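Local structure of putative (Helicobacter pylori, 4O8S) at residues R128-K133 against E162-D167; L156-E161 against G210-L215. The protein probably acts as a nucleotidyltransferase, being a member of the nucleotidyltransferase superfamily related to the AbiEii toxins of type IV toxin-antitoxin systems. All coordinates share one frame; numbering follows the deposited sequence.

Both contacts lie in the helical half of the chain, which follows the sheet-bearing N-terminal half. Their centres are about 11 Å apart. Along the chain their segments alternate: 128-133 of contact 1, 156-161 of contact 2, 162-167 of contact 1, then 210-215 of contact 2. Segments 156-161 and 162-167 are consecutive, so the chain leaving helix 147-159 runs, after Tyr160 and Glu161, into the turn used by contact 1. The two contacts also touch, where Phe164 CE1 lies 3.7 Å from Ala157 CA. Together they join helices 126-139, 147-159, 166-176 and 202-231 into one bundle, and all four segments belong to the AbiEii-like part of the chain.

Contact 1 of 2, residues R128-K133 against E162-D167; sequences RIIDNK and EHFNLD
Ile130 meets Phe164 across this contact, with the CB of His163 beside them. The CB of Ile130 points from helix 126-139 toward the turn at 162-167. Two branches leave it. CG2 is anti to the backbone N and stands above the same face of the Phe164 ring as CD1 but out past its margin, 3.6 Å from CE2. CG1 takes the other direction, anti to the carbonyl carbon (chi1 -62°). It carries the chain on, nearly fully extended (chi2 177°), to CD1. This methyl lies over the centre of the Phe164 ring, 3.5 Å above its plane. The line from CD1 to the centroid is only 14° off the ring normal, so this is a CH-pi contact over the face. CD1 also comes 4.3 Å from His163 CB, whose imidazole turns away from the helix.

The turn links helix 147-159 to helix 166-176 in the helical part of this nucleotidyltransferase-superfamily protein. Asn165 is the N-cap of the second helix, and its OD1 accepts a hydrogen bond from Leu168 N. The Phe164 ring is buried. It also packs on Leu172 of helix 166-176 and Ile216 of helix 202-231, while Ile130 rests on Leu168 as well. No hydrogen bond crosses between the two segments.

At the polar margin, Asp131 OD1 and Asp167 OD2 are 5.2 Å apart. Arg171 NH1 forms a salt bridge with Asp131 and a long, weak ion pair with Asp167. It probably offsets the repulsion between the two carboxylates.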
loop_
_atom_site.group_PDB
_atom_site.type_symbol
_atom_site.label_atom_id
_atom_site.label_comp_id
_atom_site.label_asym_id
_atom_site.label_seq_id
_atom_site.Cartn_x
_atom_site.Cartn_y
_atom_site.Cartn_z
ATOM N N ARG A 128 1.720 5.402 8.779
ATOM C CA ARG A 128 0.422 4.726 8.827
ATOM C C ARG A 128 0.457 3.488 7.919
ATOM O O ARG A 128 -0.063 2.423 8.268
ATOM C CB ARG A 128 -0.682 5.695 8.388
ATOM C CG ARG A 128 -2.134 5.226 8.605
ATOM C CD ARG A 128 -3.087 6.378 8.242
ATOM N NE ARG A 128 -4.517 6.044 8.248
ATOM C CZ ARG A 128 -5.390 6.468 9.167
ATOM N NH1 ARG A 128 -4.987 7.230 10.180
ATOM N NH2 ARG A 128 -6.670 6.126 9.075
ATOM N N ILE A 129 1.091 3.616 6.758
ATOM C CA ILE A 129 1.227 2.462 5.883
ATOM C C ILE A 129 2.019 1.335 6.563
ATOM O O ILE A 129 1.631 0.166 6.484
ATOM C CB ILE A 129 1.837 2.846 4.530
ATOM C CG1 ILE A 129 0.928 3.892 3.858
ATOM C CG2 ILE A 129 1.993 1.596 3.657
ATOM C CD1 ILE A 129 1.569 4.652 2.690
ATOM N N ILE A 130 3.113 1.683 7.232
ATOM C CA ILE A 130 3.925 0.700 7.950
ATOM C C ILE A 130 3.076 -0.003 9.013
ATOM O O ILE A 130 3.072 -1.234 9.108
ATOM C CB ILE A 130 5.127 1.374 8.673
ATOM C CG1 ILE A 130 6.075 2.042 7.667
ATOM C CG2 ILE A 130 5.914 0.346 9.464
ATOM C CD1 ILE A 130 7.224 2.777 8.317
ATOM N N ASP A 131 2.386 0.799 9.823
ATOM C CA ASP A 131 1.549 0.315 10.929
ATOM C C ASP A 131 0.501 -0.677 10.409
ATOM O O ASP A 131 0.344 -1.780 10.950
ATOM C CB ASP A 131 0.894 1.524 11.608
ATOM C CG ASP A 131 0.150 1.172 12.898
ATOM O OD1 ASP A 131 0.509 0.189 13.588
ATOM O OD2 ASP A 131 -0.801 1.916 13.229
ATOM N N ASN A 132 -0.187 -0.302 9.336
ATOM C CA ASN A 132 -1.175 -1.189 8.739
ATOM C C ASN A 132 -0.582 -2.442 8.100
ATOM O O ASN A 132 -1.229 -3.486 8.072
ATOM C CB ASN A 132 -2.027 -0.437 7.722
ATOM C CG ASN A 132 -2.889 0.634 8.373
ATOM O OD1 ASN A 132 -3.053 0.647 9.593
ATOM N ND2 ASN A 132 -3.440 1.535 7.561
ATOM N N LYS A 133 0.635 -2.351 7.569
ATOM C CA LYS A 133 1.278 -3.540 7.003
ATOM C C LYS A 133 1.619 -4.535 8.111
ATOM O O LYS A 133 1.407 -5.738 7.971
ATOM C CB LYS A 133 2.548 -3.161 6.227
ATOM C CG LYS A 133 2.306 -2.814 4.773
ATOM C CD LYS A 133 2.165 -4.088 3.955
ATOM C CE LYS A 133 1.689 -3.781 2.547
ATOM N NZ LYS A 133 1.657 -5.025 1.705
ATOM N N GLU A 162 13.671 6.308 8.225
ATOM C CA GLU A 162 13.502 7.429 9.148
ATOM C C GLU A 162 12.055 7.549 9.654
ATOM O O GLU A 162 11.778 8.280 10.607
ATOM C CB GLU A 162 13.993 8.743 8.513
ATOM C CG GLU A 162 13.152 9.263 7.323
ATOM C CD GLU A 162 13.399 8.520 5.994
ATOM O OE1 GLU A 162 14.070 7.453 5.995
ATOM O OE2 GLU A 162 12.913 9.011 4.939
ATOM N N HIS A 163 11.138 6.806 9.035
ATOM C CA HIS A 163 9.733 6.884 9.425
ATOM C C HIS A 163 9.355 5.835 10.451
ATOM O O HIS A 163 8.219 5.801 10.924
ATOM C CB HIS A 163 8.836 6.763 8.202
ATOM C CG HIS A 163 8.957 7.916 7.252
ATOM N ND1 HIS A 163 8.164 9.043 7.345
ATOM C CD2 HIS A 163 9.777 8.118 6.192
ATOM C CE1 HIS A 163 8.483 9.881 6.371
ATOM N NE2 HIS A 163 9.464 9.347 5.661
ATOM N N PHE A 164 10.291 4.960 10.798
ATOM C CA PHE A 164 10.010 4.003 11.854
ATOM C C PHE A 164 10.263 4.664 13.205
ATOM O O PHE A 164 11.264 5.359 13.376
ATOM C CB PHE A 164 10.907 2.775 11.718
ATOM C CG PHE A 164 10.536 1.881 10.577
ATOM C CD1 PHE A 164 10.870 2.223 9.270
ATOM C CD2 PHE A 164 9.856 0.695 10.812
ATOM C CE1 PHE A 164 10.520 1.407 8.198
ATOM C CE2 PHE A 164 9.494 -0.146 9.741
ATOM C CZ PHE A 164 9.832 0.217 8.430
ATOM N N ASN A 165 9.371 4.446 14.169
ATOM C CA ASN A 165 9.700 4.776 15.555
ATOM C C ASN A 165 10.009 3.492 16.333
ATOM O O ASN A 165 10.000 2.398 15.745
ATOM C CB ASN A 165 8.575 5.588 16.209
ATOM C CG ASN A 165 7.230 4.872 16.171
ATOM O OD1 ASN A 165 7.149 3.639 16.269
ATOM N ND2 ASN A 165 6.158 5.652 16.037
ATOM N N LEU A 166 10.267 3.612 17.637
ATOM C CA LEU A 166 10.602 2.442 18.458
ATOM C C LEU A 166 9.564 1.342 18.376
ATOM O O LEU A 166 9.906 0.162 18.290
ATOM C CB LEU A 166 10.807 2.829 19.928
ATOM C CG LEU A 166 12.233 3.232 20.313
ATOM C CD1 LEU A 166 12.294 3.786 21.738
ATOM C CD2 LEU A 166 13.168 2.046 20.155
ATOM N N ASP A 167 8.294 1.727 18.403
ATOM C CA ASP A 167 7.225 0.747 18.391
ATOM C C ASP A 167 7.171 0.006 17.054
ATOM O O ASP A 167 7.078 -1.221 17.018
ATOM C CB ASP A 167 5.878 1.413 18.697
ATOM C CG ASP A 167 4.698 0.461 18.506
ATOM O OD1 ASP A 167 4.437 -0.353 19.428
ATOM O OD2 ASP A 167 4.037 0.522 17.431
#

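Contact 2 of 2, residues L156-E161 against G210-L215; sequences LAKHYE and GVMAQL
Met212, present as selenomethionine, reaches from helix 202-231 to the last turn of helix 147-159. Its SE lies against the start of Lys158, 3.7 Å from CA and 3.8 Å from CB. Its terminal CE turns to Ala157 instead and stops 4.1 Å from CB. The bend is in the last torsion (chi3 -66°), after an extended chi2 of -173°. One side chain thus touches two successive residues. The contact is apolar, with no hydrogen bond between the segments.

Further out, Lys158 runs obliquely past Met212. Its CG is anti to the backbone N (chi1 -168°), and the chain bends at chi4. NZ ends in a salt bridge with Glu208, one turn before Met212 on its own helix. Glu208 lies just outside 210-215, so this polar link adds to the packing between the segments. Ala157 is buried and also packs on Leu209 and Ile216 of the long helix.

Leu172 of helix 166-176 touches both Ala157 and Ala213, so that helix packs against both partners. On another side of helix 147-159, Leu156 packs on Ile126 and Ile130 of helix 126-139. Helix 147-159 therefore sits between helix 126-139 and the long C-terminal helix 202-231.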
loop_
_atom_site.group_PDB
_atom_site.type_symbol
_atom_site.label_atom_id
_atom_site.label_comp_id
_atom_site.label_asym_id
_atom_site.label_seq_id
_atom_site.Cartn_x
_atom_site.Cartn_y
_atom_site.Cartn_z
ATOM N N LEU A 156 10.135 -0.568 2.619
ATOM C CA LEU A 156 9.967 0.511 3.587
ATOM C C LEU A 156 11.173 0.632 4.526
ATOM O O LEU A 156 11.668 1.728 4.754
ATOM C CB LEU A 156 8.675 0.302 4.390
ATOM C CG LEU A 156 7.429 0.651 3.548
ATOM C CD1 LEU A 156 6.183 0.072 4.171
ATOM C CD2 LEU A 156 7.276 2.172 3.410
ATOM N N ALA A 157 11.638 -0.485 5.077
ATOM C CA ALA A 157 12.802 -0.458 5.960
ATOM C C ALA A 157 14.047 0.026 5.215
ATOM O O ALA A 157 14.898 0.729 5.781
ATOM C CB ALA A 157 13.045 -1.849 6.556
ATOM N N LYS A 158 14.153 -0.342 3.943
ATOM C CA LYS A 158 15.336 -0.003 3.158
ATOM C C LYS A 158 15.359 1.464 2.730
ATOM O O LYS A 158 16.411 2.109 2.765
ATOM C CB LYS A 158 15.419 -0.904 1.917
ATOM C CG LYS A 158 16.762 -0.840 1.160
ATOM C CD LYS A 158 16.719 -1.711 -0.102
ATOM C CE LYS A 158 18.069 -1.742 -0.822
ATOM N NZ LYS A 158 18.893 -2.927 -0.420
ATOM N N HIS A 159 14.212 1.992 2.305
ATOM C CA HIS A 159 14.193 3.325 1.711
ATOM C C HIS A 159 13.534 4.389 2.578
ATOM O O HIS A 159 13.676 5.593 2.311
ATOM C CB HIS A 159 13.512 3.287 0.347
ATOM C CG HIS A 159 14.174 2.361 -0.622
ATOM N ND1 HIS A 159 15.344 2.684 -1.278
ATOM C CD2 HIS A 159 13.838 1.115 -1.040
ATOM C CE1 HIS A 159 15.692 1.683 -2.070
ATOM N NE2 HIS A 159 14.798 0.717 -1.940
ATOM N N TYR A 160 12.805 3.969 3.605
ATOM C CA TYR A 160 12.121 4.959 4.434
ATOM C C TYR A 160 12.351 4.726 5.915
ATOM O O TYR A 160 11.438 4.906 6.727
ATOM C CB TYR A 160 10.623 4.968 4.123
ATOM C CG TYR A 160 10.308 5.505 2.754
ATOM C CD1 TYR A 160 10.151 6.869 2.547
ATOM C CD2 TYR A 160 10.173 4.656 1.666
ATOM C CE1 TYR A 160 9.864 7.374 1.288
ATOM C CE2 TYR A 160 9.884 5.154 0.400
ATOM C CZ TYR A 160 9.739 6.515 0.223
ATOM O OH TYR A 160 9.447 7.032 -1.027
ATOM N N GLU A 161 13.569 4.343 6.275
ATOM C CA GLU A 161 13.844 3.939 7.648
ATOM C C GLU A 161 13.593 5.057 8.666
ATOM O O GLU A 161 13.332 4.782 9.843
ATOM C CB GLU A 161 15.282 3.414 7.787
ATOM C CG GLU A 161 16.344 4.498 7.979
ATOM C CD GLU A 161 17.638 3.934 8.589
ATOM O OE1 GLU A 161 18.365 3.209 7.871
ATOM O OE2 GLU A 161 17.909 4.190 9.791
ATOM N N GLY A 210 15.446 -8.841 8.206
ATOM C CA GLY A 210 15.718 -9.175 9.598
ATOM C C GLY A 210 16.861 -8.351 10.168
ATOM O O GLY A 210 16.784 -7.816 11.293
ATOM N N VAL A 211 17.919 -8.214 9.375
ATOM C CA VAL A 211 19.087 -7.457 9.813
ATOM C C VAL A 211 18.825 -5.952 9.862
ATOM O O VAL A 211 19.206 -5.295 10.835
ATOM C CB VAL A 211 20.318 -7.779 8.938
ATOM C CG1 VAL A 211 21.497 -6.894 9.309
ATOM C CG2 VAL A 211 20.683 -9.250 9.091
HETATM N N MSE A 212 18.184 -5.398 8.830
HETATM C CA MSE A 212 17.844 -3.967 8.829
HETATM C C MSE A 212 16.972 -3.599 10.015
HETATM O O MSE A 212 17.135 -2.530 10.609
HETATM C CB MSE A 212 17.119 -3.559 7.543
HETATM C CG MSE A 212 17.993 -3.604 6.293
HETATM SE SE MSE A 212 17.075 -2.856 4.698
HETATM C CE MSE A 212 15.706 -4.197 4.565
ATOM N N ALA A 213 16.037 -4.484 10.358
ATOM C CA ALA A 213 15.127 -4.209 11.460
ATOM C C ALA A 213 15.914 -4.127 12.762
ATOM O O ALA A 213 15.579 -3.335 13.640
ATOM C CB ALA A 213 14.060 -5.267 11.541
ATOM N N GLN A 214 16.960 -4.944 12.882
ATOM C CA GLN A 214 17.834 -4.895 14.045
ATOM C C GLN A 214 18.506 -3.544 14.130
ATOM O O GLN A 214 18.497 -2.905 15.187
ATOM C CB GLN A 214 18.916 -5.974 13.961
ATOM C CG GLN A 214 18.410 -7.390 14.117
ATOM C CD GLN A 214 19.523 -8.357 14.478
ATOM O OE1 GLN A 214 20.708 -7.994 14.474
ATOM N NE2 GLN A 214 19.150 -9.592 14.804
ATOM N N LEU A 215 19.094 -3.120 13.011
ATOM C CA LEU A 215 19.833 -1.860 12.946
ATOM C C LEU A 215 18.955 -0.676 13.288
ATOM O O LEU A 215 19.333 0.176 14.103
ATOM C CB LEU A 215 20.413 -1.635 11.548
ATOM C CG LEU A 215 21.882 -1.997 11.324
ATOM C CD1 LEU A 215 22.038 -3.492 11.345
ATOM C CD2 LEU A 215 22.396 -1.423 10.010
#